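Local coordinates for protein Tube (Drosophila melanogaster, PDB 1D2Z), which recruits the kinase Pelle to the plasma membrane through its death domain and so activates it in the Toll pathway that sets embryonic dorsoventral polarity, at residues L1-T9 and A127-T135; V115-D124 and P136-G144. All blocks are in the same frame, centred on the assembly; numbering follows the deposited sequence.

Interaction 1. Residues L1-T9 and A127-T135; sequences LSSKYSRNT and ALDFLNEST
K4 and D129 meet because K4 turns back at chi3 (-68°) and D129 swings its CG away from the backbone N (chi1 -164°). The result is a salt bridge, K4 NZ to D129 OD1 at 2.8 Å. NZ approaches from the syn side of OD1 but lies 34° out of the carboxylate plane. R21 of helix 16-27 also pairs with OD1, so the carboxylate probably offsets the two like charges. The next residue is held by its backbone: Y5 N donates to F130 O (3.1 Å). Beside this bond the edge of the Y5 ring meets one face of the F130 ring in a T-shaped stack. Y5 OH bonds to D18 and to E15 N. In this death domain, a six-helix bundle fold, the N-terminal arm thus lies against the C-terminal end of helix 120-130. L131 CD2 packs on the arm backbone, 3.6 Å from S6 C. N132, with positive phi, leaves the helix, and its CB packs on S3 CB at 3.6 Å. S3 OG donates to Y5 O (2.9 Å), a bond within the arm. Further on, R7 NH1 makes a salt bridge with E133, 2.8 Å from both OE1 and OE2. The hydrogen bond to OE1 is weak, and the two side chains meet at about a right angle.

Interaction 2. Residues V115-D124 and P136-G144; sequences VQAELFSAAD and PARPVDGPG
D124 OD2 takes R138 NH2 on its syn lone pair at 3.2 Å, in a salt bridge, and accepts a second bond from N74 of the Pelle chain. The other groups of R138 are held too. NE donates to a water (2.7 Å from R138 NE to the water oxygen). That water also donates to D124 OD1 and P136 O, joining the helix to the loop. R138 NH1 donates to G144 O, 3.0 Å away and close to the guanidinium plane, and to the carbonyl of Y73 of the Pelle chain. Together these bonds should fix the rotation of the flat group. The guanidinium lies flat on the F120 ring, planes 9° apart and centres 4.3 Å apart. R138 CD sits over the ring centre as a CH-pi contact. The arginine bends at chi2 (-58°), which lays its end along the ring. P139 CD reaches F120 CZ at 3.7 Å, and P136 CG lies near the plane of the ring, at its edge. P136 CB also meets V115 CG2 (3.9 Å). E118, the C-prime residue of the Schellman motif ending helix 107-116, reaches the loop: a second water links E118 OE2 to D141 O and G144 N. The Pelle death domain meets E118, S121, D124, R138 and P143. The loop 136-144 lies against the junction of helices 107-116 and 120-130. At that junction L119 packs on helices 16-27 and 31-38, A122 on helices 16-27 and 107-116, and A123 on helix 107-116.

Overall arrangement
Both interactions use helix 120-130, and their segments alternate along the chain. Interaction 1 holds its C-terminal end, and interaction 2 its start and first turns together with the end of helix 107-116. The centres lie about 18 Å apart. The contacts meet where T135 packs on D124 and A127 on P136. Interaction 1 is a surface contact between the N-terminal arm and the end of helix 120-130 with the loop after it. Its salt bridges stand apart from each other. Interaction 2 is partly buried. Many of its polar groups converge on one arginine and are shared with waters and the partner chain. It borders the Pelle death domain, whereas no other chain of the assembly touches interaction 1.

Interaction 1. Residues L1-T9 and A127-T135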
ATOM      1  N   LEU B   1      18.036  -5.409 -17.187  1.00 85.31           N
ATOM      2  CA  LEU B   1      17.797  -3.937 -17.268  1.00 84.81           C
ATOM      3  C   LEU B   1      18.908  -3.157 -16.568  1.00 83.45           C
ATOM      4  O   LEU B   1      19.693  -3.726 -15.807  1.00 83.73           O
ATOM      5  CB  LEU B   1      16.443  -3.587 -16.638  1.00 85.73           C
ATOM      6  CG  LEU B   1      15.197  -4.223 -17.264  1.00 86.94           C
ATOM      7  CD1 LEU B   1      13.963  -3.874 -16.441  1.00 86.30           C
ATOM      8  CD2 LEU B   1      15.037  -3.756 -18.709  1.00 87.25           C
ATOM      9  N   SER B   2      18.972  -1.855 -16.841  1.00 81.04           N
ATOM     10  CA  SER B   2      19.974  -0.983 -16.232  1.00 78.31           C
ATOM     11  C   SER B   2      19.494  -0.517 -14.853  1.00 75.47           C
ATOM     12  O   SER B   2      19.814   0.586 -14.399  1.00 75.79           O
ATOM     13  CB  SER B   2      20.250   0.223 -17.136  1.00 79.60           C
ATOM     14  OG  SER B   2      21.332   0.997 -16.643  1.00 81.67           O
ATOM     15  N   SER B   3      18.727  -1.382 -14.192  1.00 70.17           N
ATOM     16  CA  SER B   3      18.181  -1.111 -12.869  1.00 65.18           C
ATOM     17  C   SER B   3      19.247  -1.127 -11.776  1.00 62.41           C
ATOM     18  O   SER B   3      20.304  -1.742 -11.930  1.00 61.75           O
ATOM     19  CB  SER B   3      17.101  -2.141 -12.539  1.00 64.07           C
ATOM     20  OG  SER B   3      17.614  -3.460 -12.609  1.00 63.02           O
ATOM     21  N   LYS B   4      18.947  -0.464 -10.661  1.00 58.75           N
ATOM     22  CA  LYS B   4      19.860  -0.400  -9.525  1.00 55.08           C
ATOM     23  C   LYS B   4      20.037  -1.764  -8.859  1.00 52.67           C
ATOM     24  O   LYS B   4      21.134  -2.109  -8.409  1.00 51.86           O
ATOM     25  CB  LYS B   4      19.360   0.617  -8.493  1.00 56.33           C
ATOM     26  CG  LYS B   4      19.305   2.045  -9.012  1.00 56.76           C
ATOM     27  CD  LYS B   4      18.961   3.040  -7.909  1.00 58.23           C
ATOM     28  CE  LYS B   4      17.530   2.881  -7.419  1.00 55.71           C
ATOM     29  NZ  LYS B   4      17.176   3.917  -6.411  1.00 54.96           N
ATOM     30  N   TYR B   5      18.965  -2.550  -8.821  1.00 48.31           N
ATOM     31  CA  TYR B   5      19.023  -3.864  -8.191  1.00 46.08           C
ATOM     32  C   TYR B   5      18.354  -4.935  -9.036  1.00 44.73           C
ATOM     33  O   TYR B   5      17.663  -4.639 -10.010  1.00 45.39           O
ATOM     34  CB  TYR B   5      18.348  -3.818  -6.811  1.00 46.23           C
ATOM     35  CG  TYR B   5      18.803  -2.668  -5.933  1.00 45.12           C
ATOM     36  CD1 TYR B   5      20.060  -2.677  -5.331  1.00 46.44           C
ATOM     37  CD2 TYR B   5      17.985  -1.557  -5.728  1.00 45.38           C
ATOM     38  CE1 TYR B   5      20.495  -1.604  -4.549  1.00 46.75           C
ATOM     39  CE2 TYR B   5      18.409  -0.479  -4.951  1.00 45.53           C
ATOM     40  CZ  TYR B   5      19.665  -0.511  -4.366  1.00 47.23           C
ATOM     41  OH  TYR B   5      20.097   0.551  -3.598  1.00 48.28           O
ATOM     42  N   SER B   6      18.578  -6.187  -8.661  1.00 44.09           N
ATOM     43  CA  SER B   6      17.969  -7.313  -9.350  1.00 44.93           C
ATOM     44  C   SER B   6      17.136  -8.081  -8.325  1.00 44.92           C
ATOM     45  O   SER B   6      17.256  -7.853  -7.118  1.00 44.71           O
ATOM     46  CB  SER B   6      19.042  -8.226  -9.950  1.00 44.29           C
ATOM     47  OG  SER B   6      19.606  -9.073  -8.966  1.00 46.00           O
ATOM     48  N   ARG B   7      16.293  -8.988  -8.805  1.00 43.51           N
ATOM     49  CA  ARG B   7      15.450  -9.787  -7.926  1.00 43.85           C
ATOM     50  C   ARG B   7      16.262 -10.588  -6.916  1.00 43.21           C
ATOM     51  O   ARG B   7      15.789 -10.870  -5.819  1.00 40.10           O
ATOM     52  CB  ARG B   7      14.581 -10.741  -8.750  1.00 46.26           C
ATOM     53  CG  ARG B   7      13.322 -10.112  -9.306  1.00 48.36           C
ATOM     54  CD  ARG B   7      12.664 -11.018 -10.340  1.00 50.20           C
ATOM     55  NE  ARG B   7      11.204 -10.938 -10.302  1.00 54.64           N
ATOM     56  CZ  ARG B   7      10.501  -9.820 -10.457  1.00 54.64           C
ATOM     57  NH1 ARG B   7      11.118  -8.667 -10.662  1.00 57.77           N
ATOM     58  NH2 ARG B   7       9.174  -9.857 -10.411  1.00 50.78           N
ATOM     59  N   ASN B   8      17.493 -10.926  -7.293  1.00 42.13           N
ATOM     60  CA  ASN B   8      18.383 -11.712  -6.445  1.00 43.08           C
ATOM     61  C   ASN B   8      19.198 -10.899  -5.443  1.00 42.09           C
ATOM     62  O   ASN B   8      19.892 -11.466  -4.603  1.00 42.84           O
ATOM     63  CB  ASN B   8      19.314 -12.555  -7.316  1.00 46.77           C
ATOM     64  CG  ASN B   8      18.556 -13.495  -8.225  1.00 50.32           C
ATOM     65  OD1 ASN B   8      18.253 -13.158  -9.368  1.00 53.39           O
ATOM     66  ND2 ASN B   8      18.217 -14.672  -7.710  1.00 53.76           N
ATOM     67  N   THR B   9      19.130  -9.578  -5.544  1.00 41.07           N
ATOM     68  CA  THR B   9      19.856  -8.707  -4.626  1.00 42.83           C
ATOM     69  C   THR B   9      19.249  -8.819  -3.231  1.00 42.95           C
ATOM     70  O   THR B   9      18.041  -8.663  -3.061  1.00 43.17           O
ATOM     71  CB  THR B   9      19.764  -7.245  -5.079  1.00 41.98           C
ATOM     72  OG1 THR B   9      20.298  -7.131  -6.402  1.00 40.19           O
ATOM     73  CG2 THR B   9      20.526  -6.326  -4.126  1.00 39.00           C
ATOM     74  N   ALA B 127       9.038  -2.161  -7.695  1.00 33.77           N
ATOM     75  CA  ALA B 127       9.084  -2.543  -9.107  1.00 35.44           C
ATOM     76  C   ALA B 127       9.747  -1.471  -9.970  1.00 37.39           C
ATOM     77  O   ALA B 127      10.672  -1.759 -10.729  1.00 36.56           O
ATOM     78  CB  ALA B 127       7.682  -2.837  -9.625  1.00 32.09           C
ATOM     79  N   LEU B 128       9.286  -0.236  -9.825  1.00 39.00           N
ATOM     80  CA  LEU B 128       9.816   0.875 -10.604  1.00 41.09           C
ATOM     81  C   LEU B 128      11.216   1.324 -10.185  1.00 43.20           C
ATOM     82  O   LEU B 128      12.179   1.171 -10.942  1.00 44.22           O
ATOM     83  CB  LEU B 128       8.853   2.061 -10.540  1.00 38.76           C
ATOM     84  CG  LEU B 128       7.484   1.852 -11.187  1.00 40.10           C
ATOM     85  CD1 LEU B 128       6.542   2.989 -10.819  1.00 40.26           C
ATOM     86  CD2 LEU B 128       7.650   1.752 -12.696  1.00 44.24           C
ATOM     87  N   ASP B 129      11.324   1.836  -8.965  1.00 41.29           N
ATOM     88  CA  ASP B 129      12.583   2.351  -8.437  1.00 43.59           C
ATOM     89  C   ASP B 129      13.725   1.342  -8.281  1.00 43.34           C
ATOM     90  O   ASP B 129      14.860   1.636  -8.650  1.00 42.58           O
ATOM     91  CB  ASP B 129      12.330   3.069  -7.107  1.00 44.26           C
ATOM     92  CG  ASP B 129      13.491   3.953  -6.687  1.00 47.11           C
ATOM     93  OD1 ASP B 129      14.417   3.448  -6.018  1.00 47.54           O
ATOM     94  OD2 ASP B 129      13.465   5.157  -7.015  1.00 49.33           O
ATOM     95  N   PHE B 130      13.437   0.168  -7.724  1.00 43.36           N
ATOM     96  CA  PHE B 130      14.471  -0.849  -7.516  1.00 42.60           C
ATOM     97  C   PHE B 130      14.789  -1.725  -8.729  1.00 43.40           C
ATOM     98  O   PHE B 130      15.958  -1.979  -9.030  1.00 43.82           O
ATOM     99  CB  PHE B 130      14.094  -1.783  -6.358  1.00 39.51           C
ATOM    100  CG  PHE B 130      14.152  -1.151  -4.993  1.00 39.17           C
ATOM    101  CD1 PHE B 130      14.197   0.228  -4.832  1.00 38.10           C
ATOM    102  CD2 PHE B 130      14.131  -1.955  -3.856  1.00 39.11           C
ATOM    103  CE1 PHE B 130      14.217   0.798  -3.561  1.00 36.90           C
ATOM    104  CE2 PHE B 130      14.150  -1.394  -2.578  1.00 39.73           C
ATOM    105  CZ  PHE B 130      14.193  -0.016  -2.432  1.00 39.15           C
ATOM    106  N   LEU B 131      13.747  -2.204  -9.404  1.00 43.21           N
ATOM    107  CA  LEU B 131      13.913  -3.108 -10.539  1.00 43.59           C
ATOM    108  C   LEU B 131      13.739  -2.516 -11.930  1.00 44.97           C
ATOM    109  O   LEU B 131      14.025  -3.189 -12.921  1.00 47.36           O
ATOM    110  CB  LEU B 131      12.957  -4.293 -10.381  1.00 41.71           C
ATOM    111  CG  LEU B 131      13.110  -5.157  -9.130  1.00 39.82           C
ATOM    112  CD1 LEU B 131      11.885  -6.043  -8.953  1.00 38.25           C
ATOM    113  CD2 LEU B 131      14.377  -5.991  -9.235  1.00 37.55           C
ATOM    114  N   ASN B 132      13.256  -1.278 -12.005  1.00 47.40           N
ATOM    115  CA  ASN B 132      13.007  -0.598 -13.277  1.00 51.23           C
ATOM    116  C   ASN B 132      11.955  -1.349 -14.106  1.00 51.80           C
ATOM    117  O   ASN B 132      11.855  -1.165 -15.322  1.00 52.82           O
ATOM    118  CB  ASN B 132      14.309  -0.436 -14.072  1.00 54.29           C
ATOM    119  CG  ASN B 132      14.209   0.624 -15.164  1.00 58.43           C
ATOM    120  OD1 ASN B 132      15.057   0.686 -16.059  1.00 61.38           O
ATOM    121  ND2 ASN B 132      13.183   1.470 -15.086  1.00 56.37           N
ATOM    122  N   GLU B 133      11.190  -2.214 -13.443  1.00 50.95           N
ATOM    123  CA  GLU B 133      10.141  -2.985 -14.103  1.00 51.13           C
ATOM    124  C   GLU B 133       8.819  -2.245 -14.002  1.00 49.11           C
ATOM    125  O   GLU B 133       8.707  -1.267 -13.270  1.00 50.28           O
ATOM    126  CB  GLU B 133       9.986  -4.356 -13.448  1.00 53.94           C
ATOM    127  CG  GLU B 133      11.187  -5.275 -13.597  1.00 56.60           C
ATOM    128  CD  GLU B 133      10.976  -6.628 -12.941  1.00 58.79           C
ATOM    129  OE1 GLU B 133       9.904  -6.851 -12.333  1.00 58.06           O
ATOM    130  OE2 GLU B 133      11.891  -7.473 -13.033  1.00 63.00           O
ATOM    131  N   SER B 134       7.815  -2.718 -14.734  1.00 47.52           N
ATOM    132  CA  SER B 134       6.497  -2.096 -14.695  1.00 46.90           C
ATOM    133  C   SER B 134       5.755  -2.559 -13.444  1.00 44.68           C
ATOM    134  O   SER B 134       6.004  -3.652 -12.926  1.00 41.99           O
ATOM    135  CB  SER B 134       5.694  -2.435 -15.955  1.00 49.40           C
ATOM    136  OG  SER B 134       5.663  -3.831 -16.188  1.00 53.40           O
ATOM    137  N   THR B 135       4.856  -1.715 -12.955  1.00 42.44           N
ATOM    138  CA  THR B 135       4.083  -2.021 -11.757  1.00 43.21           C
ATOM    139  C   THR B 135       3.294  -3.326 -11.886  1.00 42.44           C
ATOM    140  O   THR B 135       2.768  -3.637 -12.952  1.00 44.09           O
ATOM    141  CB  THR B 135       3.143  -0.856 -11.399  1.00 43.78           C
ATOM    142  OG1 THR B 135       2.259  -0.590 -12.494  1.00 46.62           O
ATOM    143  CG2 THR B 135       3.959   0.401 -11.098  1.00 43.59           C
TER

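Interaction 2. Residues V115-D124 and P136-G144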
ATOM      1  N   VAL B 115       2.974  -7.890  -2.968  1.00 27.99           N
ATOM      2  CA  VAL B 115       1.828  -8.121  -3.844  1.00 30.75           C
ATOM      3  C   VAL B 115       0.797  -9.020  -3.154  1.00 30.67           C
ATOM      4  O   VAL B 115      -0.398  -8.742  -3.201  1.00 29.20           O
ATOM      5  CB  VAL B 115       2.280  -8.758  -5.185  1.00 33.13           C
ATOM      6  CG1 VAL B 115       1.066  -9.155  -6.043  1.00 32.87           C
ATOM      7  CG2 VAL B 115       3.173  -7.778  -5.949  1.00 32.69           C
ATOM      8  N   GLN B 116       1.268 -10.080  -2.495  1.00 30.68           N
ATOM      9  CA  GLN B 116       0.393 -11.010  -1.775  1.00 30.85           C
ATOM     10  C   GLN B 116      -0.426 -10.294  -0.692  1.00 29.78           C
ATOM     11  O   GLN B 116      -1.587 -10.636  -0.455  1.00 30.64           O
ATOM     12  CB  GLN B 116       1.222 -12.138  -1.139  1.00 31.90           C
ATOM     13  CG  GLN B 116       0.436 -13.054  -0.183  1.00 31.53           C
ATOM     14  CD  GLN B 116      -0.646 -13.860  -0.884  1.00 31.16           C
ATOM     15  OE1 GLN B 116      -0.523 -14.208  -2.066  1.00 31.68           O
ATOM     16  NE2 GLN B 116      -1.708 -14.181  -0.151  1.00 34.07           N
ATOM     17  N   ALA B 117       0.180  -9.307  -0.037  1.00 25.89           N
ATOM     18  CA  ALA B 117      -0.508  -8.549   1.011  1.00 25.84           C
ATOM     19  C   ALA B 117      -1.227  -7.297   0.481  1.00 24.98           C
ATOM     20  O   ALA B 117      -1.756  -6.496   1.259  1.00 23.62           O
ATOM     21  CB  ALA B 117       0.482  -8.163   2.110  1.00 24.93           C
ATOM     22  N   GLU B 118      -1.233  -7.138  -0.841  1.00 24.35           N
ATOM     23  CA  GLU B 118      -1.865  -6.000  -1.516  1.00 27.59           C
ATOM     24  C   GLU B 118      -1.304  -4.633  -1.119  1.00 29.71           C
ATOM     25  O   GLU B 118      -2.023  -3.626  -1.124  1.00 28.11           O
ATOM     26  CB  GLU B 118      -3.390  -6.025  -1.342  1.00 27.03           C
ATOM     27  CG  GLU B 118      -4.038  -7.298  -1.884  1.00 26.86           C
ATOM     28  CD  GLU B 118      -5.550  -7.195  -2.056  1.00 27.69           C
ATOM     29  OE1 GLU B 118      -6.227  -6.525  -1.244  1.00 30.03           O
ATOM     30  OE2 GLU B 118      -6.066  -7.805  -3.010  1.00 29.98           O
ATOM     31  N   LEU B 119      -0.017  -4.614  -0.783  1.00 27.67           N
ATOM     32  CA  LEU B 119       0.687  -3.387  -0.405  1.00 27.42           C
ATOM     33  C   LEU B 119       1.227  -2.824  -1.723  1.00 28.46           C
ATOM     34  O   LEU B 119       2.437  -2.805  -1.971  1.00 25.03           O
ATOM     35  CB  LEU B 119       1.823  -3.725   0.573  1.00 25.10           C
ATOM     36  CG  LEU B 119       1.377  -4.521   1.818  1.00 27.38           C
ATOM     37  CD1 LEU B 119       2.570  -4.824   2.726  1.00 23.94           C
ATOM     38  CD2 LEU B 119       0.301  -3.752   2.594  1.00 26.71           C
ATOM     39  N   PHE B 120       0.300  -2.374  -2.567  1.00 29.01           N
ATOM     40  CA  PHE B 120       0.638  -1.865  -3.890  1.00 28.50           C
ATOM     41  C   PHE B 120       1.482  -0.610  -3.981  1.00 28.31           C
ATOM     42  O   PHE B 120       2.250  -0.460  -4.928  1.00 31.27           O
ATOM     43  CB  PHE B 120      -0.612  -1.784  -4.768  1.00 28.84           C
ATOM     44  CG  PHE B 120      -1.136  -3.136  -5.171  1.00 29.54           C
ATOM     45  CD1 PHE B 120      -0.423  -3.930  -6.063  1.00 29.99           C
ATOM     46  CD2 PHE B 120      -2.305  -3.639  -4.614  1.00 29.09           C
ATOM     47  CE1 PHE B 120      -0.866  -5.215  -6.394  1.00 30.97           C
ATOM     48  CE2 PHE B 120      -2.757  -4.920  -4.937  1.00 29.94           C
ATOM     49  CZ  PHE B 120      -2.037  -5.708  -5.827  1.00 29.54           C
ATOM     50  N   SER B 121       1.372   0.282  -3.004  1.00 29.51           N
ATOM     51  CA  SER B 121       2.187   1.496  -3.009  1.00 33.15           C
ATOM     52  C   SER B 121       3.653   1.099  -2.853  1.00 33.54           C
ATOM     53  O   SER B 121       4.533   1.620  -3.541  1.00 30.87           O
ATOM     54  CB  SER B 121       1.786   2.421  -1.869  1.00 35.01           C
ATOM     55  OG  SER B 121       1.100   3.546  -2.363  1.00 46.44           O
ATOM     56  N   ALA B 122       3.903   0.157  -1.949  1.00 31.46           N
ATOM     57  CA  ALA B 122       5.252  -0.335  -1.705  1.00 30.45           C
ATOM     58  C   ALA B 122       5.711  -1.186  -2.881  1.00 31.30           C
ATOM     59  O   ALA B 122       6.847  -1.048  -3.351  1.00 30.19           O
ATOM     60  CB  ALA B 122       5.296  -1.147  -0.408  1.00 27.67           C
ATOM     61  N   ALA B 123       4.822  -2.056  -3.361  1.00 30.63           N
ATOM     62  CA  ALA B 123       5.133  -2.933  -4.483  1.00 29.56           C
ATOM     63  C   ALA B 123       5.478  -2.148  -5.755  1.00 31.53           C
ATOM     64  O   ALA B 123       6.428  -2.498  -6.451  1.00 27.80           O
ATOM     65  CB  ALA B 123       3.973  -3.896  -4.747  1.00 30.44           C
ATOM     66  N   ASP B 124       4.698  -1.108  -6.057  1.00 29.81           N
ATOM     67  CA  ASP B 124       4.933  -0.270  -7.245  1.00 33.16           C
ATOM     68  C   ASP B 124       6.284   0.432  -7.134  1.00 31.99           C
ATOM     69  O   ASP B 124       7.007   0.585  -8.123  1.00 32.16           O
ATOM     70  CB  ASP B 124       3.827   0.789  -7.414  1.00 30.99           C
ATOM     71  CG  ASP B 124       2.471   0.185  -7.761  1.00 35.36           C
ATOM     72  OD1 ASP B 124       2.398  -1.029  -8.052  1.00 35.88           O
ATOM     73  OD2 ASP B 124       1.469   0.926  -7.729  1.00 33.98           O
ATOM     74  N   PRO B 136       3.244  -4.128 -10.806  1.00 39.91           N
ATOM     75  CA  PRO B 136       2.515  -5.403 -10.821  1.00 39.16           C
ATOM     76  C   PRO B 136       1.027  -5.240 -11.127  1.00 37.32           C
ATOM     77  O   PRO B 136       0.445  -4.181 -10.887  1.00 35.45           O
ATOM     78  CB  PRO B 136       2.746  -5.951  -9.406  1.00 38.04           C
ATOM     79  CG  PRO B 136       2.915  -4.706  -8.582  1.00 40.09           C
ATOM     80  CD  PRO B 136       3.805  -3.863  -9.468  1.00 39.38           C
ATOM     81  N   ALA B 137       0.430  -6.294 -11.674  1.00 37.36           N
ATOM     82  CA  ALA B 137      -0.991  -6.298 -12.021  1.00 38.22           C
ATOM     83  C   ALA B 137      -1.869  -6.265 -10.767  1.00 37.54           C
ATOM     84  O   ALA B 137      -1.487  -6.770  -9.709  1.00 36.75           O
ATOM     85  CB  ALA B 137      -1.322  -7.533 -12.867  1.00 40.71           C
ATOM     86  N   ARG B 138      -3.040  -5.651 -10.895  1.00 36.12           N
ATOM     87  CA  ARG B 138      -3.991  -5.541  -9.800  1.00 36.43           C
ATOM     88  C   ARG B 138      -5.061  -6.626  -9.892  1.00 37.39           C
ATOM     89  O   ARG B 138      -5.316  -7.169 -10.969  1.00 39.07           O
ATOM     90  CB  ARG B 138      -4.686  -4.174  -9.851  1.00 34.33           C
ATOM     91  CG  ARG B 138      -3.746  -2.984  -9.783  1.00 36.98           C
ATOM     92  CD  ARG B 138      -2.920  -3.039  -8.519  1.00 34.32           C
ATOM     93  NE  ARG B 138      -2.092  -1.853  -8.359  1.00 32.20           N
ATOM     94  CZ  ARG B 138      -2.461  -0.770  -7.686  1.00 35.77           C
ATOM     95  NH1 ARG B 138      -3.657  -0.716  -7.101  1.00 29.94           N
ATOM     96  NH2 ARG B 138      -1.621   0.257  -7.588  1.00 36.19           N
ATOM     97  N   PRO B 139      -5.681  -6.977  -8.754  1.00 37.58           N
ATOM     98  CA  PRO B 139      -6.735  -7.999  -8.753  1.00 38.13           C
ATOM     99  C   PRO B 139      -7.965  -7.379  -9.426  1.00 38.87           C
ATOM    100  O   PRO B 139      -8.004  -6.161  -9.642  1.00 35.51           O
ATOM    101  CB  PRO B 139      -7.001  -8.219  -7.259  1.00 36.61           C
ATOM    102  CG  PRO B 139      -5.714  -7.811  -6.604  1.00 39.14           C
ATOM    103  CD  PRO B 139      -5.334  -6.585  -7.377  1.00 36.09           C
ATOM    104  N   VAL B 140      -8.956  -8.204  -9.762  1.00 39.39           N
ATOM    105  CA  VAL B 140     -10.175  -7.700 -10.401  1.00 41.58           C
ATOM    106  C   VAL B 140     -11.157  -7.163  -9.370  1.00 41.26           C
ATOM    107  O   VAL B 140     -11.912  -6.235  -9.648  1.00 44.36           O
ATOM    108  CB  VAL B 140     -10.894  -8.782 -11.267  1.00 43.27           C
ATOM    109  CG1 VAL B 140     -10.046  -9.139 -12.475  1.00 45.03           C
ATOM    110  CG2 VAL B 140     -11.210 -10.021 -10.444  1.00 41.01           C
ATOM    111  N   ASP B 141     -11.135  -7.749  -8.177  1.00 42.44           N
ATOM    112  CA  ASP B 141     -12.026  -7.337  -7.102  1.00 42.62           C
ATOM    113  C   ASP B 141     -11.244  -6.909  -5.868  1.00 39.61           C
ATOM    114  O   ASP B 141     -10.052  -7.208  -5.732  1.00 39.55           O
ATOM    115  CB  ASP B 141     -12.978  -8.482  -6.723  1.00 48.06           C
ATOM    116  CG  ASP B 141     -13.937  -8.850  -7.848  1.00 55.54           C
ATOM    117  OD1 ASP B 141     -14.648  -7.951  -8.352  1.00 60.13           O
ATOM    118  OD2 ASP B 141     -13.991 -10.045  -8.218  1.00 56.80           O
ATOM    119  N   GLY B 142     -11.932  -6.223  -4.961  1.00 33.96           N
ATOM    120  CA  GLY B 142     -11.303  -5.774  -3.738  1.00 33.08           C
ATOM    121  C   GLY B 142     -10.761  -4.357  -3.790  1.00 32.40           C
ATOM    122  O   GLY B 142     -10.792  -3.705  -4.837  1.00 33.14           O
ATOM    123  N   PRO B 143     -10.206  -3.876  -2.667  1.00 31.54           N
ATOM    124  CA  PRO B 143      -9.631  -2.536  -2.500  1.00 30.83           C
ATOM    125  C   PRO B 143      -8.446  -2.194  -3.403  1.00 31.49           C
ATOM    126  O   PRO B 143      -8.176  -1.021  -3.645  1.00 32.50           O
ATOM    127  CB  PRO B 143      -9.266  -2.507  -1.017  1.00 31.37           C
ATOM    128  CG  PRO B 143      -8.973  -3.962  -0.709  1.00 32.72           C
ATOM    129  CD  PRO B 143     -10.084  -4.663  -1.426  1.00 30.85           C
ATOM    130  N   GLY B 144      -7.757  -3.208  -3.925  1.00 30.50           N
ATOM    131  CA  GLY B 144      -6.622  -2.950  -4.796  1.00 29.63           C
ATOM    132  C   GLY B 144      -6.955  -2.885  -6.278  1.00 30.82           C
ATOM    133  O   GLY B 144      -6.110  -2.516  -7.096  1.00 32.89           O
TER
HETATM  134  O   HOH W   1      -7.939  -5.972  -4.220  1.00 28.16           O
HETATM  135  O   HOH W   2       0.273  -1.862  -9.614  1.00 40.33           O